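Local structure of endoglucanase (Ruminococcus champanellensis, 6WQV) at residues P8-L19 against G201-M209; F248-T259 against L292-W303. The protein probably hydrolyses the beta-1,4-linked backbones of cellulose and related plant polysaccharides such as xylan, as a broad-specificity endoglucanase of glycoside hydrolase family 5. All coordinates share one frame; numbering follows the deposited sequence.

Contact 1. Residues P8-L19 against G201-M209; sequences PTQMRDLTASQL and GNNAIRCLM
At the bottom of the TIM barrel, the N-terminal segment P8-L19 runs across the loop that leads into strand 208-211, and M11, N202, I205 and C207 carry most of the contact. The N202 amide points its ND2 at the backbone of T9. N202 ND2 donates to T9 O at 2.9 Å, within the plane of that carbonyl and close to the amide plane. OD1 of the same amide accepts from water 1, which also donates weakly to T9 O. The M11 and N202 side chains lie alongside each other, pointing opposite ways. M11 CG is anti to the backbone N (chi1 -176°) and the chain stays extended, which carries the sulfur and methyl over to the 201-209 side. M11 SD rests on N202 CB at 3.4 Å. M11 CE lies 3.6 Å from I205 O and also touches I205 CG1. I205 CD1 meets D13 CG at 4.0 Å, the two side chains crossing at about a right angle. The carboxylate of D13 is paired with K235, outside the two segments. Water 2 donates to R12 O and I205 O and accepts from L14 N, so it joins the two backbones. Further along, helix 16-22 begins behind a capping box of T15 and Q18. C207 SG sits against its first turn, 3.7 Å from A16 CA and 3.8 Å from L19 CD1. The contact therefore joins two kinds of chemistry: one direct amide bond and two waters serve backbone carbonyls, while sulfur and aliphatic carbon pack between the two segments.

Contact 2. Residues F248-T259 against L292-W303; sequences FALNTSGTSSFT and LNKNNINGRVLW
K294 reaches across to the end of helix 246-249 and the loop after it, where three backbone carbonyls, with a weak fourth, take its amine. K294 CB packs on S256 CB at 3.7 Å. From there the chain is extended. K294 CD passes T255 O at 3.7 Å, and K294 CE lies 3.3 Å from N251 O. At the tip, K294 NZ donates to N251 O at 2.8 Å, to F248 O of the helix and to T255 O, with a weak bond to G254 O. N251 O also takes G254 N, closing a type I turn; the two donors come from opposite faces of its plane. Replacing K294 by an alanine removes the amine, and the carbonyls of F248, N251 and T255 would probably lose their shared donor, although N251 O would keep G254 N. N296 ND2 donates to S256 O at 3.1 Å and to water 3, which lies over one face of the F248 ring. F248, F258 and W303 form an aromatic cluster. W303 turns its edge to the face of F258, the planes at 82°, and W303 CB makes a CH-pi contact 3.8 Å from the F258 centroid. W303 NE1 bonds to S244 O. L250, just past F248 and A249, touches the bound glucose. Carbonyls from the helix end and the loop thus converge on one probably charged amine near the sugar site, with aromatic packing alongside.

Both contacts join loops to helices or strand ends of one TIM barrel, on opposite sides of the chain's centre, with centres 38 Å apart and no touch between them. Neither is core; each mixes buried and exposed residues. They hold different elements: contact 1 joins the N-terminal segment and helix 16-22 to the chain entering strand 208-211, whereas contact 2, beside the glycan site, joins helix 246-249 and the loop after it to the start of helix 297-313. Contact 2 buries more surface, 741 against 491 Å². Its polar bonds centre on a lysine, and its apolar side is aromatic. Contact 1 pairs one amide bond and two bridging waters with sulfur and aliphatic packing.

Contact 1. Residues P8-L19 against G201-M209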
# COMPACT_ATOMS: atom_id res chain seq x y z
N PRO A 8 -24.71 -0.85 -9.47
CA PRO A 8 -23.64 0.03 -8.98
C PRO A 8 -24.10 0.87 -7.80
O PRO A 8 -25.21 1.42 -7.79
CB PRO A 8 -23.32 0.91 -10.20
CG PRO A 8 -24.64 0.97 -10.96
CD PRO A 8 -25.34 -0.35 -10.71
N THR A 9 -23.24 0.95 -6.78
CA THR A 9 -23.48 1.87 -5.68
C THR A 9 -23.31 3.30 -6.20
O THR A 9 -22.37 3.60 -6.93
CB THR A 9 -22.47 1.62 -4.56
OG1 THR A 9 -22.56 0.26 -4.13
CG2 THR A 9 -22.74 2.54 -3.37
N GLN A 10 -24.25 4.17 -5.83
CA GLN A 10 -24.17 5.56 -6.27
C GLN A 10 -22.82 6.14 -5.87
O GLN A 10 -22.38 5.97 -4.73
CB GLN A 10 -25.29 6.39 -5.68
CG GLN A 10 -25.26 7.84 -6.16
CD GLN A 10 -25.16 7.97 -7.68
OE1 GLN A 10 -24.19 8.52 -8.20
NE2 GLN A 10 -26.16 7.45 -8.39
N MET A 11 -22.18 6.83 -6.80
CA MET A 11 -20.79 7.22 -6.63
C MET A 11 -20.61 8.70 -6.89
O MET A 11 -21.11 9.24 -7.88
CB MET A 11 -19.92 6.44 -7.61
CG MET A 11 -18.46 6.70 -7.46
SD MET A 11 -17.60 5.64 -8.61
CE MET A 11 -15.92 6.16 -8.33
N ARG A 12 -19.88 9.36 -5.99
CA ARG A 12 -19.49 10.74 -6.20
C ARG A 12 -18.32 10.78 -7.16
O ARG A 12 -17.41 9.95 -7.08
CB ARG A 12 -19.06 11.37 -4.87
CG ARG A 12 -20.18 11.54 -3.85
CD ARG A 12 -19.67 12.26 -2.60
NE ARG A 12 -18.72 11.42 -1.87
CZ ARG A 12 -17.76 11.86 -1.07
NH1 ARG A 12 -17.57 13.16 -0.89
NH2 ARG A 12 -16.96 10.99 -0.47
N ASP A 13 -18.36 11.72 -8.09
CA ASP A 13 -17.29 11.92 -9.06
C ASP A 13 -16.39 13.01 -8.49
O ASP A 13 -16.67 14.20 -8.62
CB ASP A 13 -17.89 12.35 -10.39
CG ASP A 13 -16.88 12.37 -11.51
OD1 ASP A 13 -15.68 12.13 -11.27
OD2 ASP A 13 -17.32 12.62 -12.65
N LEU A 14 -15.32 12.58 -7.83
CA LEU A 14 -14.38 13.49 -7.19
C LEU A 14 -12.99 13.31 -7.78
O LEU A 14 -12.61 12.21 -8.20
CB LEU A 14 -14.27 13.20 -5.70
CG LEU A 14 -15.55 13.32 -4.89
CD1 LEU A 14 -15.25 12.90 -3.47
CD2 LEU A 14 -16.10 14.72 -4.95
N THR A 15 -12.22 14.39 -7.78
CA THR A 15 -10.84 14.26 -8.21
C THR A 15 -10.00 13.56 -7.14
O THR A 15 -10.39 13.45 -5.97
CB THR A 15 -10.21 15.62 -8.47
OG1 THR A 15 -10.06 16.31 -7.22
CG2 THR A 15 -11.05 16.45 -9.41
N ALA A 16 -8.81 13.13 -7.54
CA ALA A 16 -7.91 12.49 -6.59
C ALA A 16 -7.58 13.42 -5.44
O ALA A 16 -7.53 13.00 -4.28
CB ALA A 16 -6.63 12.04 -7.30
N SER A 17 -7.32 14.70 -5.73
CA SER A 17 -7.04 15.65 -4.67
C SER A 17 -8.21 15.76 -3.71
O SER A 17 -8.02 15.81 -2.48
CB SER A 17 -6.71 17.02 -5.25
OG SER A 17 -5.48 16.99 -5.95
N GLN A 18 -9.44 15.82 -4.24
CA GLN A 18 -10.61 15.92 -3.38
C GLN A 18 -10.77 14.69 -2.50
O GLN A 18 -11.10 14.80 -1.32
CB GLN A 18 -11.86 16.14 -4.23
CG GLN A 18 -11.98 17.54 -4.80
CD GLN A 18 -13.07 17.68 -5.86
OE1 GLN A 18 -13.41 16.72 -6.55
NE2 GLN A 18 -13.61 18.88 -5.99
N LEU A 19 -10.53 13.50 -3.06
CA LEU A 19 -10.63 12.28 -2.27
C LEU A 19 -9.57 12.26 -1.18
O LEU A 19 -9.86 11.94 -0.02
CB LEU A 19 -10.50 11.07 -3.20
CG LEU A 19 -10.72 9.69 -2.60
CD1 LEU A 19 -10.87 8.63 -3.69
CD2 LEU A 19 -9.57 9.31 -1.69
N GLY A 201 -18.49 1.55 -15.99
CA GLY A 201 -19.25 1.73 -14.76
C GLY A 201 -18.52 2.63 -13.79
O GLY A 201 -17.87 3.61 -14.17
N ASN A 202 -18.64 2.31 -12.50
CA ASN A 202 -17.95 3.10 -11.48
C ASN A 202 -16.44 3.04 -11.66
O ASN A 202 -15.73 3.96 -11.25
CB ASN A 202 -18.33 2.61 -10.08
CG ASN A 202 -19.74 3.02 -9.65
OD1 ASN A 202 -20.48 3.66 -10.40
ND2 ASN A 202 -20.11 2.63 -8.43
N ASN A 203 -15.93 1.97 -12.28
CA ASN A 203 -14.49 1.89 -12.51
C ASN A 203 -14.01 2.91 -13.54
O ASN A 203 -12.80 3.15 -13.61
CB ASN A 203 -14.08 0.49 -12.96
CG ASN A 203 -14.16 -0.54 -11.85
OD1 ASN A 203 -14.17 -0.21 -10.65
ND2 ASN A 203 -14.21 -1.80 -12.24
N ALA A 204 -14.91 3.50 -14.32
CA ALA A 204 -14.51 4.56 -15.24
C ALA A 204 -14.05 5.81 -14.52
O ALA A 204 -13.26 6.57 -15.09
CB ALA A 204 -15.68 4.91 -16.16
N ILE A 205 -14.51 6.03 -13.28
CA ILE A 205 -14.18 7.26 -12.56
C ILE A 205 -13.60 6.99 -11.18
O ILE A 205 -13.47 7.90 -10.36
CB ILE A 205 -15.40 8.20 -12.46
CG1 ILE A 205 -16.59 7.49 -11.82
CG2 ILE A 205 -15.78 8.74 -13.83
CD1 ILE A 205 -17.68 8.42 -11.31
N ARG A 206 -13.23 5.74 -10.92
CA ARG A 206 -12.56 5.40 -9.66
C ARG A 206 -11.15 5.99 -9.62
O ARG A 206 -10.44 6.02 -10.62
CB ARG A 206 -12.47 3.88 -9.54
CG ARG A 206 -11.98 3.37 -8.18
CD ARG A 206 -12.05 1.85 -8.06
NE ARG A 206 -13.35 1.35 -8.50
CZ ARG A 206 -14.49 1.48 -7.82
NH1 ARG A 206 -14.51 2.08 -6.63
NH2 ARG A 206 -15.62 1.01 -8.33
N CYS A 207 -10.74 6.46 -8.45
CA CYS A 207 -9.35 6.86 -8.27
C CYS A 207 -8.46 5.63 -8.17
O CYS A 207 -8.82 4.63 -7.55
CB CYS A 207 -9.20 7.75 -7.04
SG CYS A 207 -9.84 9.41 -7.27
N LEU A 208 -7.27 5.71 -8.78
CA LEU A 208 -6.34 4.61 -8.85
C LEU A 208 -4.97 5.07 -8.36
O LEU A 208 -4.58 6.23 -8.57
CB LEU A 208 -6.21 4.11 -10.28
CG LEU A 208 -7.51 3.81 -11.03
CD1 LEU A 208 -7.18 3.42 -12.47
CD2 LEU A 208 -8.31 2.73 -10.33
N MET A 209 -4.24 4.16 -7.72
CA MET A 209 -2.92 4.44 -7.19
C MET A 209 -1.88 3.61 -7.94
O MET A 209 -2.13 2.46 -8.29
CB MET A 209 -2.85 4.12 -5.68
CG MET A 209 -3.51 5.17 -4.78
SD MET A 209 -3.72 4.61 -3.07
CE MET A 209 -2.07 4.06 -2.79
O HOH W 1 -22.59 5.48 -9.74
O HOH W 2 -15.02 9.53 -8.06

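Contact 2. Residues F248-T259 against L292-W303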
# COMPACT_ATOMS: atom_id res chain seq x y z
N PHE A 248 16.63 4.44 11.80
CA PHE A 248 15.74 4.43 12.96
C PHE A 248 14.49 3.61 12.70
O PHE A 248 14.09 2.79 13.53
CB PHE A 248 15.35 5.88 13.28
CG PHE A 248 14.32 6.02 14.37
CD1 PHE A 248 14.68 5.88 15.70
CD2 PHE A 248 12.99 6.30 14.07
CE1 PHE A 248 13.76 6.00 16.71
CE2 PHE A 248 12.06 6.43 15.09
CZ PHE A 248 12.44 6.28 16.40
N ALA A 249 13.87 3.81 11.54
CA ALA A 249 12.50 3.37 11.31
C ALA A 249 12.40 1.95 10.77
O ALA A 249 11.43 1.25 11.07
CB ALA A 249 11.82 4.32 10.33
N LEU A 250 13.35 1.53 9.93
CA LEU A 250 13.22 0.27 9.19
C LEU A 250 14.39 -0.68 9.37
O LEU A 250 14.20 -1.89 9.17
CB LEU A 250 13.02 0.56 7.70
CG LEU A 250 12.77 -0.63 6.76
CD1 LEU A 250 11.59 -1.48 7.23
CD2 LEU A 250 12.54 -0.14 5.33
N ASN A 251 15.58 -0.20 9.73
CA ASN A 251 16.75 -1.06 9.91
C ASN A 251 16.67 -1.73 11.27
O ASN A 251 16.79 -1.07 12.31
CB ASN A 251 18.01 -0.20 9.81
CG ASN A 251 19.29 -1.02 9.83
OD1 ASN A 251 19.27 -2.23 10.05
ND2 ASN A 251 20.41 -0.35 9.60
N THR A 252 16.49 -3.06 11.28
CA THR A 252 16.41 -3.76 12.55
C THR A 252 17.73 -3.69 13.33
O THR A 252 17.72 -3.92 14.54
CB THR A 252 15.99 -5.22 12.36
OG1 THR A 252 16.90 -5.87 11.47
CG2 THR A 252 14.58 -5.31 11.81
N SER A 253 18.84 -3.39 12.66
CA SER A 253 20.13 -3.23 13.31
C SER A 253 20.49 -1.77 13.57
O SER A 253 21.54 -1.49 14.15
CB SER A 253 21.24 -3.86 12.46
OG SER A 253 21.05 -5.26 12.34
N GLY A 254 19.63 -0.83 13.15
CA GLY A 254 19.95 0.57 13.26
C GLY A 254 19.58 1.19 14.58
O GLY A 254 18.96 0.57 15.44
N THR A 255 19.95 2.46 14.72
CA THR A 255 19.79 3.18 15.97
C THR A 255 18.33 3.17 16.43
O THR A 255 17.40 3.15 15.63
CB THR A 255 20.23 4.63 15.78
OG1 THR A 255 20.14 5.33 17.03
CG2 THR A 255 19.33 5.34 14.76
N SER A 256 18.16 3.21 17.75
CA SER A 256 16.84 3.38 18.35
C SER A 256 16.58 4.80 18.81
O SER A 256 15.53 5.07 19.39
CB SER A 256 16.69 2.43 19.54
OG SER A 256 17.58 2.77 20.59
N SER A 257 17.50 5.73 18.54
CA SER A 257 17.36 7.12 18.95
C SER A 257 16.80 7.97 17.81
O SER A 257 17.27 7.87 16.68
CB SER A 257 18.72 7.67 19.37
OG SER A 257 18.68 9.07 19.57
N PHE A 258 15.82 8.81 18.14
CA PHE A 258 15.36 9.89 17.27
C PHE A 258 15.22 11.12 18.14
O PHE A 258 14.57 11.07 19.19
CB PHE A 258 14.02 9.56 16.61
CG PHE A 258 13.56 10.62 15.64
CD1 PHE A 258 12.89 11.74 16.09
CD2 PHE A 258 13.79 10.49 14.28
CE1 PHE A 258 12.47 12.72 15.21
CE2 PHE A 258 13.36 11.47 13.39
CZ PHE A 258 12.70 12.58 13.86
N THR A 259 15.83 12.23 17.73
CA THR A 259 15.92 13.41 18.57
C THR A 259 15.50 14.65 17.78
O THR A 259 15.25 14.59 16.57
CB THR A 259 17.34 13.61 19.11
OG1 THR A 259 18.19 14.06 18.05
CG2 THR A 259 17.90 12.32 19.69
N LEU A 292 9.99 0.75 13.56
CA LEU A 292 10.06 -0.50 14.30
C LEU A 292 10.03 -0.25 15.80
O LEU A 292 10.63 0.71 16.30
CB LEU A 292 11.39 -1.17 14.01
CG LEU A 292 11.66 -1.67 12.60
CD1 LEU A 292 13.16 -1.81 12.38
CD2 LEU A 292 10.99 -2.99 12.37
N ASN A 293 9.41 -1.18 16.53
CA ASN A 293 9.53 -1.16 17.98
C ASN A 293 10.95 -1.56 18.37
O ASN A 293 11.36 -2.70 18.13
CB ASN A 293 8.57 -2.12 18.66
CG ASN A 293 8.84 -2.23 20.15
OD1 ASN A 293 9.20 -1.24 20.80
ND2 ASN A 293 8.71 -3.43 20.70
N LYS A 294 11.68 -0.63 18.99
CA LYS A 294 13.02 -0.89 19.52
C LYS A 294 13.05 -0.57 21.01
O LYS A 294 14.10 -0.19 21.56
CB LYS A 294 14.07 -0.09 18.75
CG LYS A 294 14.25 -0.57 17.31
CD LYS A 294 15.16 0.37 16.53
CE LYS A 294 15.41 -0.16 15.12
NZ LYS A 294 16.07 0.86 14.26
N ASN A 295 11.89 -0.70 21.67
CA ASN A 295 11.76 -0.43 23.10
C ASN A 295 12.21 0.99 23.41
O ASN A 295 12.93 1.27 24.38
CB ASN A 295 12.47 -1.51 23.90
CG ASN A 295 11.94 -2.90 23.55
OD1 ASN A 295 12.70 -3.80 23.21
ND2 ASN A 295 10.61 -3.05 23.60
N ASN A 296 11.72 1.91 22.58
CA ASN A 296 12.20 3.28 22.49
C ASN A 296 11.00 4.23 22.36
O ASN A 296 10.87 4.97 21.39
CB ASN A 296 13.12 3.40 21.27
CG ASN A 296 12.44 2.97 19.93
OD1 ASN A 296 11.48 2.18 19.89
ND2 ASN A 296 12.97 3.49 18.83
N ILE A 297 10.10 4.21 23.33
CA ILE A 297 8.81 4.86 23.09
C ILE A 297 8.97 6.38 23.00
O ILE A 297 8.28 7.03 22.20
CB ILE A 297 7.74 4.43 24.11
CG1 ILE A 297 6.35 4.89 23.65
CG2 ILE A 297 8.04 5.03 25.47
CD1 ILE A 297 5.89 4.30 22.31
N ASN A 298 9.87 6.98 23.78
CA ASN A 298 10.00 8.43 23.72
C ASN A 298 10.49 8.87 22.34
O ASN A 298 9.98 9.86 21.78
CB ASN A 298 10.92 8.96 24.83
CG ASN A 298 10.28 8.84 26.20
OD1 ASN A 298 9.06 8.75 26.34
ND2 ASN A 298 11.12 8.85 27.23
N GLY A 299 11.44 8.14 21.76
CA GLY A 299 11.91 8.46 20.43
C GLY A 299 10.86 8.24 19.36
O GLY A 299 10.72 9.05 18.44
N ARG A 300 10.10 7.16 19.46
CA ARG A 300 9.06 6.93 18.46
C ARG A 300 7.94 7.96 18.58
O ARG A 300 7.35 8.34 17.56
CB ARG A 300 8.51 5.51 18.54
CG ARG A 300 9.51 4.44 18.11
CD ARG A 300 8.82 3.22 17.51
NE ARG A 300 8.08 2.48 18.53
CZ ARG A 300 7.16 1.55 18.27
NH1 ARG A 300 6.85 1.25 17.02
NH2 ARG A 300 6.56 0.94 19.27
N VAL A 301 7.62 8.41 19.80
CA VAL A 301 6.61 9.45 19.98
C VAL A 301 7.07 10.75 19.34
O VAL A 301 6.30 11.41 18.63
CB VAL A 301 6.28 9.62 21.48
CG1 VAL A 301 5.48 10.90 21.72
CG2 VAL A 301 5.50 8.42 21.99
N LEU A 302 8.32 11.14 19.56
CA LEU A 302 8.83 12.36 18.96
C LEU A 302 8.86 12.24 17.44
O LEU A 302 8.45 13.16 16.72
CB LEU A 302 10.22 12.65 19.51
CG LEU A 302 10.92 13.91 19.01
CD1 LEU A 302 10.15 15.14 19.45
CD2 LEU A 302 12.36 13.97 19.50
N TRP A 303 9.36 11.11 16.94
CA TRP A 303 9.36 10.86 15.50
C TRP A 303 7.95 10.90 14.94
O TRP A 303 7.70 11.56 13.92
CB TRP A 303 10.02 9.49 15.24
CG TRP A 303 9.79 8.95 13.88
CD1 TRP A 303 10.55 9.19 12.76
CD2 TRP A 303 8.73 8.08 13.47
NE1 TRP A 303 10.02 8.52 11.68
CE2 TRP A 303 8.90 7.83 12.09
CE3 TRP A 303 7.66 7.50 14.14
CZ2 TRP A 303 8.03 7.01 11.37
CZ3 TRP A 303 6.79 6.69 13.42
CH2 TRP A 303 6.98 6.46 12.05
O HOH W 3 12.38 2.76 16.04
O HOH W 4 16.19 1.37 22.56